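Local coordinates for phospholyase (Arthrobacter aurescens, PDB 5G4J), which probably catalyses the pyridoxal phosphate-dependent elimination of phosphate from phosphoethanolamine, as a phospholyase of the class-III aminotransferase family, at residues 88-93 / 307-312. Numbering follows the deposited sequence.
Sequences HTRYLN and MFFNTF. With EXT ({5-hydroxy-6-methyl-4-[(E)-{[2-(phosphonooxy)ethyl]imino}methyl]pyridin-3-yl}methyl dihydrogen phosphate), chain F.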
ATOM      1  N   HIS A  88     -13.549   5.979   4.095  1.00 31.55           N
ATOM      2  CA  HIS A  88     -13.344   5.508   2.732  1.00 32.00           C
ATOM      3  C   HIS A  88     -14.307   6.230   1.750  1.00 33.23           C
ATOM      4  O   HIS A  88     -15.302   6.920   2.135  1.00 25.89           O
ATOM      5  CB  HIS A  88     -13.590   3.980   2.642  1.00 34.18           C
ATOM      6  CG  HIS A  88     -14.925   3.551   3.158  1.00 35.89           C
ATOM      7  ND1 HIS A  88     -16.090   3.633   2.412  1.00 37.47           N
ATOM      8  CD2 HIS A  88     -15.305   3.141   4.396  1.00 36.85           C
ATOM      9  CE1 HIS A  88     -17.120   3.258   3.153  1.00 38.09           C
ATOM     10  NE2 HIS A  88     -16.667   2.938   4.357  1.00 36.75           N
ATOM     11  N   THR A  89     -13.984   6.032   0.478  1.00 30.04           N
ATOM     12  CA  THR A  89     -14.534   6.846  -0.593  1.00 30.52           C
ATOM     13  C   THR A  89     -15.931   6.352  -1.061  1.00 31.14           C
ATOM     14  O   THR A  89     -16.486   6.872  -2.057  1.00 31.47           O
ATOM     15  CB  THR A  89     -13.539   6.789  -1.772  1.00 32.73           C
ATOM     16  OG1 THR A  89     -13.238   5.394  -2.064  1.00 28.29           O
ATOM     17  CG2 THR A  89     -12.284   7.580  -1.423  1.00 31.31           C
ATOM     18  N   ARG A  90     -16.482   5.315  -0.409  1.00 29.28           N
ATOM     19  CA  ARG A  90     -17.892   4.920  -0.689  1.00 29.16           C
ATOM     20  C   ARG A  90     -18.929   5.883  -0.099  1.00 28.63           C
ATOM     21  O   ARG A  90     -20.143   5.769  -0.392  1.00 26.74           O
ATOM     22  CB  ARG A  90     -18.146   3.462  -0.295  1.00 31.68           C
ATOM     23  CG  ARG A  90     -17.234   2.524  -1.091  1.00 35.51           C
ATOM     24  CD  ARG A  90     -17.241   1.101  -0.561  1.00 40.27           C
ATOM     25  NE  ARG A  90     -16.730   1.077   0.816  1.00 40.11           N
ATOM     26  CZ  ARG A  90     -16.639  -0.035   1.561  1.00 46.96           C
ATOM     27  NH1 ARG A  90     -17.031  -1.225   1.077  1.00 45.26           N
ATOM     28  NH2 ARG A  90     -16.162   0.026   2.798  1.00 40.43           N
ATOM     29  N   TYR A  91     -18.471   6.814   0.736  1.00 26.74           N
ATOM     30  CA  TYR A  91     -19.279   7.970   1.021  1.00 28.52           C
ATOM     31  C   TYR A  91     -18.588   9.124   0.300  1.00 30.44           C
ATOM     32  O   TYR A  91     -17.347   9.246   0.345  1.00 33.03           O
ATOM     33  CB  TYR A  91     -19.367   8.230   2.507  1.00 31.94           C
ATOM     34  CG  TYR A  91     -19.825   7.037   3.353  1.00 31.89           C
ATOM     35  CD1 TYR A  91     -21.169   6.625   3.364  1.00 31.00           C
ATOM     36  CD2 TYR A  91     -18.906   6.305   4.101  1.00 30.24           C
ATOM     37  CE1 TYR A  91     -21.578   5.511   4.088  1.00 28.91           C
ATOM     38  CE2 TYR A  91     -19.310   5.218   4.877  1.00 32.34           C
ATOM     39  CZ  TYR A  91     -20.651   4.803   4.860  1.00 34.93           C
ATOM     40  OH  TYR A  91     -21.057   3.732   5.648  1.00 33.90           O
ATOM     41  N   LEU A  92     -19.376  10.015  -0.282  1.00 26.80           N
ATOM     42  CA  LEU A  92     -18.845  11.235  -0.820  1.00 26.40           C
ATOM     43  C   LEU A  92     -18.165  12.094   0.248  1.00 26.78           C
ATOM     44  O   LEU A  92     -18.629  12.170   1.387  1.00 30.38           O
ATOM     45  CB  LEU A  92     -19.987  12.070  -1.478  1.00 27.99           C
ATOM     46  CG  LEU A  92     -20.598  11.550  -2.768  1.00 30.74           C
ATOM     47  CD1 LEU A  92     -21.772  12.448  -3.173  1.00 30.42           C
ATOM     48  CD2 LEU A  92     -19.509  11.490  -3.853  1.00 31.06           C
ATOM     49  N   ASN A  93     -17.067  12.750  -0.147  1.00 28.58           N
ATOM     50  CA  ASN A  93     -16.384  13.722   0.736  1.00 27.96           C
ATOM     51  C   ASN A  93     -15.580  14.718  -0.139  1.00 24.02           C
ATOM     52  O   ASN A  93     -14.891  14.311  -1.083  1.00 23.17           O
ATOM     53  CB  ASN A  93     -15.478  13.028   1.763  1.00 27.97           C
ATOM     54  CG  ASN A  93     -14.868  14.016   2.778  1.00 30.80           C
ATOM     55  OD1 ASN A  93     -13.805  14.581   2.526  1.00 29.80           O
ATOM     56  ND2 ASN A  93     -15.577  14.264   3.910  1.00 27.99           N
ATOM     57  N   MET A 307     -14.385  -4.510 -10.177  1.00 23.18           N
ATOM     58  CA  MET A 307     -14.916  -3.767  -9.035  1.00 27.75           C
ATOM     59  C   MET A 307     -13.689  -3.430  -8.149  1.00 28.26           C
ATOM     60  O   MET A 307     -13.386  -4.067  -7.130  1.00 31.11           O
ATOM     61  CB  MET A 307     -15.949  -4.606  -8.299  1.00 30.97           C
ATOM     62  CG  MET A 307     -16.397  -4.019  -6.956  1.00 43.70           C
ATOM     63  SD  MET A 307     -16.844  -2.245  -6.905  1.00 52.82           S
ATOM     64  CE  MET A 307     -18.242  -2.279  -8.033  1.00 47.07           C
ATOM     65  N   PHE A 308     -12.968  -2.389  -8.564  1.00 26.97           N
ATOM     66  CA  PHE A 308     -11.703  -2.032  -7.945  1.00 26.14           C
ATOM     67  C   PHE A 308     -11.968  -1.088  -6.763  1.00 27.40           C
ATOM     68  O   PHE A 308     -12.692  -0.084  -6.871  1.00 26.57           O
ATOM     69  CB  PHE A 308     -10.773  -1.337  -8.969  1.00 28.27           C
ATOM     70  CG  PHE A 308      -9.451  -0.933  -8.360  1.00 26.87           C
ATOM     71  CD1 PHE A 308      -8.460  -1.881  -8.134  1.00 24.70           C
ATOM     72  CD2 PHE A 308      -9.249   0.368  -7.905  1.00 27.73           C
ATOM     73  CE1 PHE A 308      -7.259  -1.496  -7.517  1.00 28.35           C
ATOM     74  CE2 PHE A 308      -8.076   0.741  -7.270  1.00 27.51           C
ATOM     75  CZ  PHE A 308      -7.083  -0.176  -7.063  1.00 27.06           C
ATOM     76  N   PHE A 309     -11.373  -1.416  -5.610  1.00 29.04           N
ATOM     77  CA  PHE A 309     -11.522  -0.589  -4.400  1.00 26.48           C
ATOM     78  C   PHE A 309     -10.256  -0.763  -3.558  1.00 29.68           C
ATOM     79  O   PHE A 309      -9.766  -1.883  -3.386  1.00 26.31           O
ATOM     80  CB  PHE A 309     -12.772  -0.991  -3.643  1.00 28.31           C
ATOM     81  CG  PHE A 309     -13.005  -0.226  -2.367  1.00 34.05           C
ATOM     82  CD1 PHE A 309     -13.187   1.175  -2.378  1.00 36.96           C
ATOM     83  CD2 PHE A 309     -13.036  -0.900  -1.137  1.00 36.32           C
ATOM     84  CE1 PHE A 309     -13.395   1.878  -1.168  1.00 39.71           C
ATOM     85  CE2 PHE A 309     -13.249  -0.194   0.074  1.00 36.55           C
ATOM     86  CZ  PHE A 309     -13.427   1.185   0.055  1.00 37.57           C
ATOM     87  N   ASN A 310      -9.782   0.349  -3.023  1.00 28.32           N
ATOM     88  CA  ASN A 310      -8.655   0.388  -2.116  1.00 26.88           C
ATOM     89  C   ASN A 310      -9.136   1.082  -0.847  1.00 29.68           C
ATOM     90  O   ASN A 310      -9.430   2.298  -0.887  1.00 30.46           O
ATOM     91  CB  ASN A 310      -7.532   1.168  -2.808  1.00 25.95           C
ATOM     92  CG  ASN A 310      -6.303   1.332  -1.953  1.00 26.18           C
ATOM     93  OD1 ASN A 310      -6.404   1.581  -0.697  1.00 23.96           O
ATOM     94  ND2 ASN A 310      -5.109   1.229  -2.605  1.00 24.51           N
ATOM     95  N   THR A 311      -9.227   0.335   0.284  1.00 30.12           N
ATOM     96  CA  THR A 311      -9.902   0.880   1.499  1.00 28.52           C
ATOM     97  C   THR A 311      -9.432   2.268   1.981  1.00 29.43           C
ATOM     98  O   THR A 311     -10.250   3.132   2.352  1.00 29.85           O
ATOM     99  CB  THR A 311      -9.819  -0.132   2.702  1.00 32.28           C
ATOM    100  OG1 THR A 311     -10.512  -1.385   2.366  1.00 29.38           O
ATOM    101  CG2 THR A 311     -10.400   0.510   4.033  1.00 32.22           C
ATOM    102  N   PHE A 312      -8.119   2.447   2.112  1.00 26.94           N
ATOM    103  CA  PHE A 312      -7.515   3.694   2.681  1.00 26.76           C
ATOM    104  C   PHE A 312      -7.298   4.769   1.622  1.00 26.28           C
ATOM    105  O   PHE A 312      -7.204   5.968   1.947  1.00 30.00           O
ATOM    106  CB  PHE A 312      -6.155   3.362   3.304  1.00 24.05           C
ATOM    107  CG  PHE A 312      -6.238   2.422   4.473  1.00 24.89           C
ATOM    108  CD1 PHE A 312      -7.221   2.595   5.456  1.00 23.47           C
ATOM    109  CD2 PHE A 312      -5.307   1.403   4.628  1.00 24.96           C
ATOM    110  CE1 PHE A 312      -7.268   1.776   6.627  1.00 27.21           C
ATOM    111  CE2 PHE A 312      -5.400   0.563   5.798  1.00 23.60           C
ATOM    112  CZ  PHE A 312      -6.384   0.773   6.769  1.00 21.66           C
TER
HETATM  113  CAA EXT F1440     -10.232  -6.347   2.611  1.00 23.06           C
HETATM  114  CAB EXT F1440     -10.884  -5.174   2.173  1.00 28.69           C
HETATM  115  PAC EXT F1440      -7.268  -2.955   1.721  1.00 24.19           P
HETATM  116  OAD EXT F1440      -6.917  -2.077   2.842  1.00 23.50           O
HETATM  117  OAE EXT F1440      -8.611  -2.530   1.002  1.00 21.26           O
HETATM  118  OAF EXT F1440      -6.114  -3.233   0.811  1.00 22.92           O
HETATM  119  OAG EXT F1440      -7.768  -4.366   2.476  1.00 24.72           O
HETATM  120  CAH EXT F1440      -8.044  -5.487   1.706  1.00 22.32           C
HETATM  121  CAI EXT F1440      -8.842  -6.478   2.388  1.00 21.41           C
HETATM  122  NAJ EXT F1440      -8.914  -8.728   3.418  1.00 18.87           N
HETATM  123  CAK EXT F1440      -8.192  -7.644   2.831  1.00 20.38           C
HETATM  124  CAL EXT F1440     -10.256  -8.617   3.622  1.00 21.38           C
HETATM  125  CAM EXT F1440     -10.981  -9.692   4.218  1.00 22.84           C
HETATM  126  CAN EXT F1440     -10.919  -7.435   3.230  1.00 25.41           C
HETATM  127  OAO EXT F1440     -12.290  -7.409   3.375  1.00 24.09           O
HETATM  128  OAP EXT F1440     -15.645  -4.691   4.708  1.00 34.06           O
HETATM  129  PAQ EXT F1440     -15.660  -3.346   3.790  1.00 39.94           P
HETATM  130  OAR EXT F1440     -16.986  -3.315   2.818  1.00 37.42           O
HETATM  131  OAS EXT F1440     -15.817  -2.096   4.620  1.00 40.25           O
HETATM  132  OAT EXT F1440     -14.282  -3.187   2.788  1.00 44.11           O
HETATM  133  CAU EXT F1440     -14.233  -3.937   1.590  1.00 48.52           C
HETATM  134  CAV EXT F1440     -12.787  -3.954   1.230  1.00 45.59           C
HETATM  135  NAW EXT F1440     -12.178  -5.138   1.899  1.00 34.25           N
HETATM  136  O   HOH W   1     -11.398   4.760   0.305  1.00 32.43           O
HETATM  137  O   HOH W   2     -10.663   4.751  -2.707  1.00 35.67           O
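The CA atoms of His88 and Thr311 are the nearest across the two segments, 5.9 Å apart, where a type I turn from His88 to Tyr91 faces the extended chain around Phe309. Water joins the loops: one molecule accepts from Thr89 N and donates to Thr311 O, and a second links Thr89 OG1 with Asn310 O. Phe309 is the hub, a flat ring that takes the arginine on its face and the turn at its edge. With CG anti to the backbone N (chi1 179°), it meets His88 CB and Thr89 OG1 edge-on, Thr89 OG1 3.6 Å from Phe309 CE1. Arg90 suits its place by an apolar stem and a charged end. Arg90 CD lies over the Phe309 ring, 4.1 Å from its centroid, in a CH-pi contact. One guanidinium face rests on that ring, planes 31° apart, with Arg90 NE 3.4 Å from Phe309 CZ. A bend at chi3 (-62°) carries Arg90 NH1 to OAR of the substrate phosphate of EXT, at 2.7 Å, and NH2 to OAS, both bonds nearly straight. A leucine here would probably leave that phosphate without this two-pronged grip. Thr311 suits the cofactor phosphate because its hydroxyl and backbone N-H reach the same oxygen, OAE of EXT, Thr311 OG1 at 2.6 Å. Lys281, Ser121 and Gln254 of the second subunit also bind EXT, so the active site is shared across the dimer. Segment 88-93 leads into helix 94-104; segment 307-312 joins helices 296-305 and 316-331.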